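PDB 6BVD: light Chain from Clostridium botulinum, which acts as the zinc metalloendopeptidase (protease) domain of the mosaic botulinum neurotoxin type HA, probably cleaving a neuronal SNARE protein. Local coordinates for residues 120-123 with 124-127; 233-237 with 238-242. All coordinates share one frame; numbering follows the deposited sequence.

Interaction 1. Residues 120-123 with 124-127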
ATOM      1  N   LEU A 120      25.376  -2.798  25.644  1.00 17.35           N
ATOM      2  CA  LEU A 120      26.081  -1.554  26.050  1.00 21.85           C
ATOM      3  C   LEU A 120      27.475  -1.893  26.615  1.00 25.75           C
ATOM      4  O   LEU A 120      27.753  -1.795  27.823  1.00 21.40           O
ATOM      5  CB  LEU A 120      25.230  -0.743  27.059  1.00 17.00           C
ATOM      6  CG  LEU A 120      23.875  -0.243  26.513  1.00 23.97           C
ATOM      7  CD1 LEU A 120      23.045   0.549  27.591  1.00 20.72           C
ATOM      8  CD2 LEU A 120      23.982   0.580  25.220  1.00 21.27           C
ATOM      9  N   GLY A 121      28.357  -2.369  25.738  1.00 20.99           N
ATOM     10  CA  GLY A 121      29.703  -2.686  26.173  1.00 13.95           C
ATOM     11  C   GLY A 121      30.338  -3.594  25.148  1.00 20.19           C
ATOM     12  O   GLY A 121      29.632  -4.106  24.258  1.00 17.60           O
ATOM     13  N   ASN A 122      31.650  -3.764  25.253  1.00 20.12           N
ATOM     14  CA  ASN A 122      32.352  -4.661  24.342  1.00 21.52           C
ATOM     15  C   ASN A 122      33.634  -5.189  24.985  1.00 29.10           C
ATOM     16  O   ASN A 122      33.853  -5.004  26.193  1.00 26.35           O
ATOM     17  CB  ASN A 122      32.632  -3.954  23.015  1.00 22.87           C
ATOM     18  CG  ASN A 122      33.470  -2.674  23.183  1.00 25.83           C
ATOM     19  OD1 ASN A 122      34.631  -2.730  23.540  1.00 27.42           O
ATOM     20  ND2 ASN A 122      32.880  -1.526  22.865  1.00 23.59           N
ATOM     21  N   SER A 123      34.498  -5.857  24.203  1.00 24.69           N
ATOM     22  CA  SER A 123      35.666  -6.475  24.803  1.00 26.49           C
ATOM     23  C   SER A 123      36.560  -5.508  25.572  1.00 24.99           C
ATOM     24  O   SER A 123      37.142  -5.898  26.566  1.00 28.87           O
ATOM     25  CB  SER A 123      36.501  -7.193  23.737  1.00 27.18           C
ATOM     26  OG  SER A 123      35.754  -8.310  23.298  1.00 41.66           O
ATOM     27  N   TYR A 124      36.611  -4.258  25.132  1.00 23.58           N
ATOM     28  CA  TYR A 124      37.507  -3.252  25.699  1.00 26.85           C
ATOM     29  C   TYR A 124      36.797  -2.183  26.530  1.00 32.00           C
ATOM     30  O   TYR A 124      37.300  -1.055  26.617  1.00 30.02           O
ATOM     31  CB  TYR A 124      38.264  -2.577  24.570  1.00 23.55           C
ATOM     32  CG  TYR A 124      39.174  -3.547  23.852  1.00 31.19           C
ATOM     33  CD1 TYR A 124      39.855  -4.542  24.550  1.00 31.90           C
ATOM     34  CD2 TYR A 124      39.311  -3.507  22.485  1.00 38.84           C
ATOM     35  CE1 TYR A 124      40.707  -5.464  23.875  1.00 31.29           C
ATOM     36  CE2 TYR A 124      40.146  -4.428  21.810  1.00 37.27           C
ATOM     37  CZ  TYR A 124      40.827  -5.391  22.514  1.00 34.03           C
ATOM     38  OH  TYR A 124      41.645  -6.296  21.826  1.00 34.87           O
ATOM     39  N   THR A 125      35.658  -2.531  27.140  1.00 28.28           N
ATOM     40  CA  THR A 125      35.003  -1.631  28.114  1.00 26.74           C
ATOM     41  C   THR A 125      34.865  -2.379  29.443  1.00 28.35           C
ATOM     42  O   THR A 125      34.989  -3.607  29.480  1.00 30.35           O
ATOM     43  CB  THR A 125      33.614  -1.110  27.621  1.00 27.06           C
ATOM     44  OG1 THR A 125      32.697  -2.196  27.441  1.00 27.50           O
ATOM     45  CG2 THR A 125      33.729  -0.335  26.315  1.00 26.15           C
ATOM     46  N   GLN A 126      34.682  -1.650  30.550  1.00 25.52           N
ATOM     47  CA  GLN A 126      34.554  -2.264  31.875  1.00 26.15           C
ATOM     48  C   GLN A 126      33.314  -3.160  32.013  1.00 29.87           C
ATOM     49  O   GLN A 126      32.196  -2.729  31.694  1.00 24.87           O
ATOM     50  CB  GLN A 126      34.493  -1.180  32.967  1.00 29.43           C
ATOM     51  CG  GLN A 126      35.754  -0.385  33.086  1.00 47.89           C
ATOM     52  CD  GLN A 126      35.806   0.779  32.103  1.00 75.02           C
ATOM     53  OE1 GLN A 126      34.870   0.992  31.312  1.00 75.78           O
ATOM     54  NE2 GLN A 126      36.908   1.534  32.135  1.00 87.48           N
ATOM     55  N   GLU A 127      33.509  -4.351  32.581  1.00 23.82           N
ATOM     56  CA  GLU A 127      32.426  -5.333  32.728  1.00 28.42           C
ATOM     57  C   GLU A 127      31.300  -4.852  33.660  1.00 29.21           C
ATOM     58  O   GLU A 127      30.144  -5.202  33.446  1.00 26.18           O
ATOM     59  CB  GLU A 127      32.975  -6.663  33.243  1.00 27.34           C
ATOM     60  CG  GLU A 127      34.052  -7.247  32.302  1.00 42.21           C
ATOM     61  CD  GLU A 127      34.466  -8.666  32.661  1.00 50.98           C
ATOM     62  OE1 GLU A 127      33.680  -9.375  33.325  1.00 53.89           O
ATOM     63  OE2 GLU A 127      35.582  -9.074  32.263  1.00 64.68           O
TER
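Asn122 and Thr125 grip each other through backbone and side chain at the tight inner side of this turn. The amide N of Asn122 gives a nearly straight hydrogen bond to OG1 of Thr125 (2.9 Å, 166° at the hydrogen). In return Thr125 N bonds to Asn122 O at 3.2 Å, arriving from above the carbonyl plane. With chi1 near 62°, OG1 stands between the Thr125 backbone N and carbonyl carbon and reaches back to the incoming chain. Thr125 OG1 also lies 3.3 Å from Gly121 CA; at this backbone conformation a side chain would run into the carbonyl O of Leu120, so glycine suits the position. The Asn122 side chain folds over the bend, and its OD1 accepts Tyr124 N at 3.0 Å, the donor tilted modestly from the amide plane. The Asn122 side chain crosses that of Thr125 at about a right angle, with Asn122 ND2 3.7 Å from Thr125 CG2.

The outer side is looser. Ser123 and Tyr124 are exposed, the Ser123 CB lying over one face of the tyrosine ring, and both touch a crystal neighbour. Arg300 of helix 280-301 makes a weak hydrogen bond to Asn122 O. The result is a type I beta turn from Asn122 to Thr125, overlaid by an Asx turn at Asn122.

Interaction 2. Residues 233-237 with 238-242. With ACT (acetate ion), chain F.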
ATOM      1  N   VAL A 233      22.409  -7.464   8.708  1.00 27.83           N
ATOM      2  CA  VAL A 233      22.274  -6.510   9.836  1.00 24.29           C
ATOM      3  C   VAL A 233      21.920  -7.289  11.087  1.00 20.76           C
ATOM      4  O   VAL A 233      22.531  -7.159  12.133  1.00 22.18           O
ATOM      5  CB  VAL A 233      21.166  -5.482   9.541  1.00 22.69           C
ATOM      6  CG1 VAL A 233      20.772  -4.597  10.809  1.00 15.05           C
ATOM      7  CG2 VAL A 233      21.509  -4.665   8.357  1.00 17.69           C
ATOM      8  N   LEU A 234      20.932  -8.169  10.944  1.00 25.90           N
ATOM      9  CA  LEU A 234      20.466  -8.978  12.046  1.00 23.37           C
ATOM     10  C   LEU A 234      21.573  -9.805  12.668  1.00 22.06           C
ATOM     11  O   LEU A 234      21.644  -9.928  13.913  1.00 19.58           O
ATOM     12  CB  LEU A 234      19.314  -9.895  11.589  1.00 23.01           C
ATOM     13  CG  LEU A 234      18.603 -10.608  12.736  1.00 29.10           C
ATOM     14  CD1 LEU A 234      17.965  -9.587  13.684  1.00 27.33           C
ATOM     15  CD2 LEU A 234      17.503 -11.533  12.180  1.00 35.04           C
ATOM     16  N   HIS A 235      22.430 -10.408  11.839  1.00 19.95           N
ATOM     17  CA  HIS A 235      23.539 -11.151  12.372  1.00 19.96           C
ATOM     18  C   HIS A 235      24.446 -10.183  13.169  1.00 19.66           C
ATOM     19  O   HIS A 235      24.939 -10.524  14.233  1.00 20.21           O
ATOM     20  CB  HIS A 235      24.348 -11.859  11.251  1.00 20.64           C
ATOM     21  CG  HIS A 235      23.520 -12.850  10.458  1.00 21.14           C
ATOM     22  ND1 HIS A 235      23.798 -13.175   9.143  1.00 25.49           N
ATOM     23  CD2 HIS A 235      22.470 -13.608  10.822  1.00 21.83           C
ATOM     24  CE1 HIS A 235      22.920 -14.075   8.720  1.00 22.17           C
ATOM     25  NE2 HIS A 235      22.097 -14.360   9.714  1.00 26.10           N
ATOM     26  N   GLY A 236      24.670  -8.997  12.625  1.00 19.11           N
ATOM     27  CA  GLY A 236      25.548  -8.029  13.317  1.00 15.64           C
ATOM     28  C   GLY A 236      24.962  -7.560  14.674  1.00 16.61           C
ATOM     29  O   GLY A 236      25.671  -7.410  15.651  1.00 22.17           O
ATOM     30  N   LEU A 237      23.660  -7.337  14.708  1.00 20.48           N
ATOM     31  CA  LEU A 237      22.974  -6.888  15.930  1.00 22.74           C
ATOM     32  C   LEU A 237      23.082  -7.950  17.017  1.00 23.25           C
ATOM     33  O   LEU A 237      23.214  -7.643  18.207  1.00 18.46           O
ATOM     34  CB  LEU A 237      21.493  -6.547  15.645  1.00 19.03           C
ATOM     35  CG  LEU A 237      21.255  -5.275  14.829  1.00 25.56           C
ATOM     36  CD1 LEU A 237      19.787  -5.030  14.560  1.00 18.49           C
ATOM     37  CD2 LEU A 237      21.847  -4.019  15.574  1.00 25.48           C
ATOM     38  N   TYR A 238      23.031  -9.220  16.601  1.00 19.94           N
ATOM     39  CA  TYR A 238      23.210 -10.335  17.516  1.00 16.93           C
ATOM     40  C   TYR A 238      24.695 -10.706  17.734  1.00 20.47           C
ATOM     41  O   TYR A 238      25.007 -11.639  18.477  1.00 22.27           O
ATOM     42  CB  TYR A 238      22.402 -11.567  17.015  1.00 15.85           C
ATOM     43  CG  TYR A 238      20.963 -11.543  17.483  1.00 22.56           C
ATOM     44  CD1 TYR A 238      20.615 -11.916  18.784  1.00 24.58           C
ATOM     45  CD2 TYR A 238      19.934 -11.145  16.619  1.00 23.57           C
ATOM     46  CE1 TYR A 238      19.245 -11.904  19.209  1.00 21.15           C
ATOM     47  CE2 TYR A 238      18.600 -11.111  17.043  1.00 27.87           C
ATOM     48  CZ  TYR A 238      18.259 -11.507  18.326  1.00 27.95           C
ATOM     49  OH  TYR A 238      16.910 -11.482  18.689  1.00 32.88           O
ATOM     50  N   GLY A 239      25.610  -9.978  17.089  1.00 24.01           N
ATOM     51  CA  GLY A 239      27.038 -10.189  17.305  1.00 14.48           C
ATOM     52  C   GLY A 239      27.547 -11.527  16.720  1.00 23.55           C
ATOM     53  O   GLY A 239      28.565 -12.060  17.192  1.00 21.36           O
ATOM     54  N   THR A 240      26.833 -12.070  15.722  1.00 22.81           N
ATOM     55  CA  THR A 240      27.230 -13.343  15.064  1.00 26.10           C
ATOM     56  C   THR A 240      27.822 -13.098  13.682  1.00 32.01           C
ATOM     57  O   THR A 240      28.076 -14.046  12.922  1.00 28.24           O
ATOM     58  CB  THR A 240      26.007 -14.302  14.851  1.00 19.83           C
ATOM     59  OG1 THR A 240      25.179 -13.758  13.839  1.00 22.75           O
ATOM     60  CG2 THR A 240      25.168 -14.457  16.146  1.00 21.46           C
ATOM     61  N   TYR A 241      28.064 -11.832  13.352  1.00 29.88           N
ATOM     62  CA  TYR A 241      28.543 -11.443  12.029  1.00 25.46           C
ATOM     63  C   TYR A 241      29.928 -12.017  11.720  1.00 25.00           C
ATOM     64  O   TYR A 241      30.839 -11.961  12.550  1.00 22.70           O
ATOM     65  CB  TYR A 241      28.545  -9.920  11.926  1.00 27.59           C
ATOM     66  CG  TYR A 241      28.784  -9.265  10.581  1.00 25.95           C
ATOM     67  CD1 TYR A 241      27.717  -8.791   9.830  1.00 27.46           C
ATOM     68  CD2 TYR A 241      30.079  -9.064  10.092  1.00 27.54           C
ATOM     69  CE1 TYR A 241      27.916  -8.156   8.620  1.00 25.26           C
ATOM     70  CE2 TYR A 241      30.289  -8.428   8.886  1.00 21.49           C
ATOM     71  CZ  TYR A 241      29.208  -7.980   8.159  1.00 28.31           C
ATOM     72  OH  TYR A 241      29.397  -7.356   6.947  1.00 35.60           O
ATOM     73  N   ILE A 242      30.085 -12.603  10.527  1.00 19.80           N
ATOM     74  CA  ILE A 242      31.428 -13.070  10.130  1.00 23.92           C
ATOM     75  C   ILE A 242      31.891 -12.561   8.762  1.00 23.99           C
ATOM     76  O   ILE A 242      31.085 -12.255   7.883  1.00 24.09           O
ATOM     77  CB  ILE A 242      31.541 -14.630  10.149  1.00 26.89           C
ATOM     78  CG1 ILE A 242      30.451 -15.304   9.285  1.00 27.81           C
ATOM     79  CG2 ILE A 242      31.402 -15.139  11.555  1.00 24.92           C
ATOM     80  CD1 ILE A 242      30.682 -16.854   9.110  1.00 20.57           C
TER
HETATM   81  C   ACT F 504      27.055 -12.135   8.102  1.00 30.35           C
HETATM   82  O   ACT F 504      27.484 -12.705   9.130  1.00 30.69           O
HETATM   83  OXT ACT F 504      25.833 -12.160   7.837  1.00 26.97           O
HETATM   84  CH3 ACT F 504      28.010 -11.417   7.184  1.00 29.27           C
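The carbonyl O of His235 takes the backbone N of Thr240 at 2.9 Å, the longer-span bond that closes the end of helix 222-237. Beside it, Gly239 N turns back to Gly236 O (2.9 Å), lying well above that carbonyl's plane, while Tyr238 N keeps the regular helical bond to Leu234 O at 3.1 Å. Gly239 leaves helical geometry with a positive phi of 70°.

Among the side-chain polar groups, Thr240 OG1 packs 3.3 Å from His235 CB and hydrogen-bonds to Tyr349 OH. The Tyr238 hydroxyl is held by Glu112, and that of Tyr241 by the Thr169 carbonyl.

Apolar contact comes from Leu234 and Tyr238, side by side and pointing the same way, Leu234 CD1 against Tyr238 CE2 at 3.7 Å. The Tyr241 CB rests on Gly236 CA.

An acetate ion, probably from the crystallisation liquor, joins the two segments. His235 ND1 hydrogen-bonds to acetate OXT in the ring plane, at 2.6 Å and almost straight (175°), and Ile242 N hydrogen-bonds to acetate O at 3.0 Å. His232, a zinc ligand, bonds to it too through ND1. With CG anti to the backbone N (chi1 -170°), the Tyr241 ring lies with one face against the acetate methyl. The two bonds back into the last turn and the positive phi of Gly239 make a Schellman motif, which ends the helix carrying the zinc-binding HExxH sequence.

In the fold
Interaction 1 is a peripheral turn, about 25 Å from the chain centre and partly buried, whereas interaction 2 is buried, about 11 Å from that centre. Their own centres lie about 17 Å apart and they do not touch. Both reverse the chain with short-range backbone hydrogen bonds, but 120-127 adds side-chain to backbone bonds in a loop between helix 104-115 and strand 129-130, while 233-242 ends the zinc-site helix among packed aromatic rings and a bound acetate. Helix 280-301 borders both: Arg300 reaches interaction 1, and Val290 and Tyr294 touch Thr240 of interaction 2.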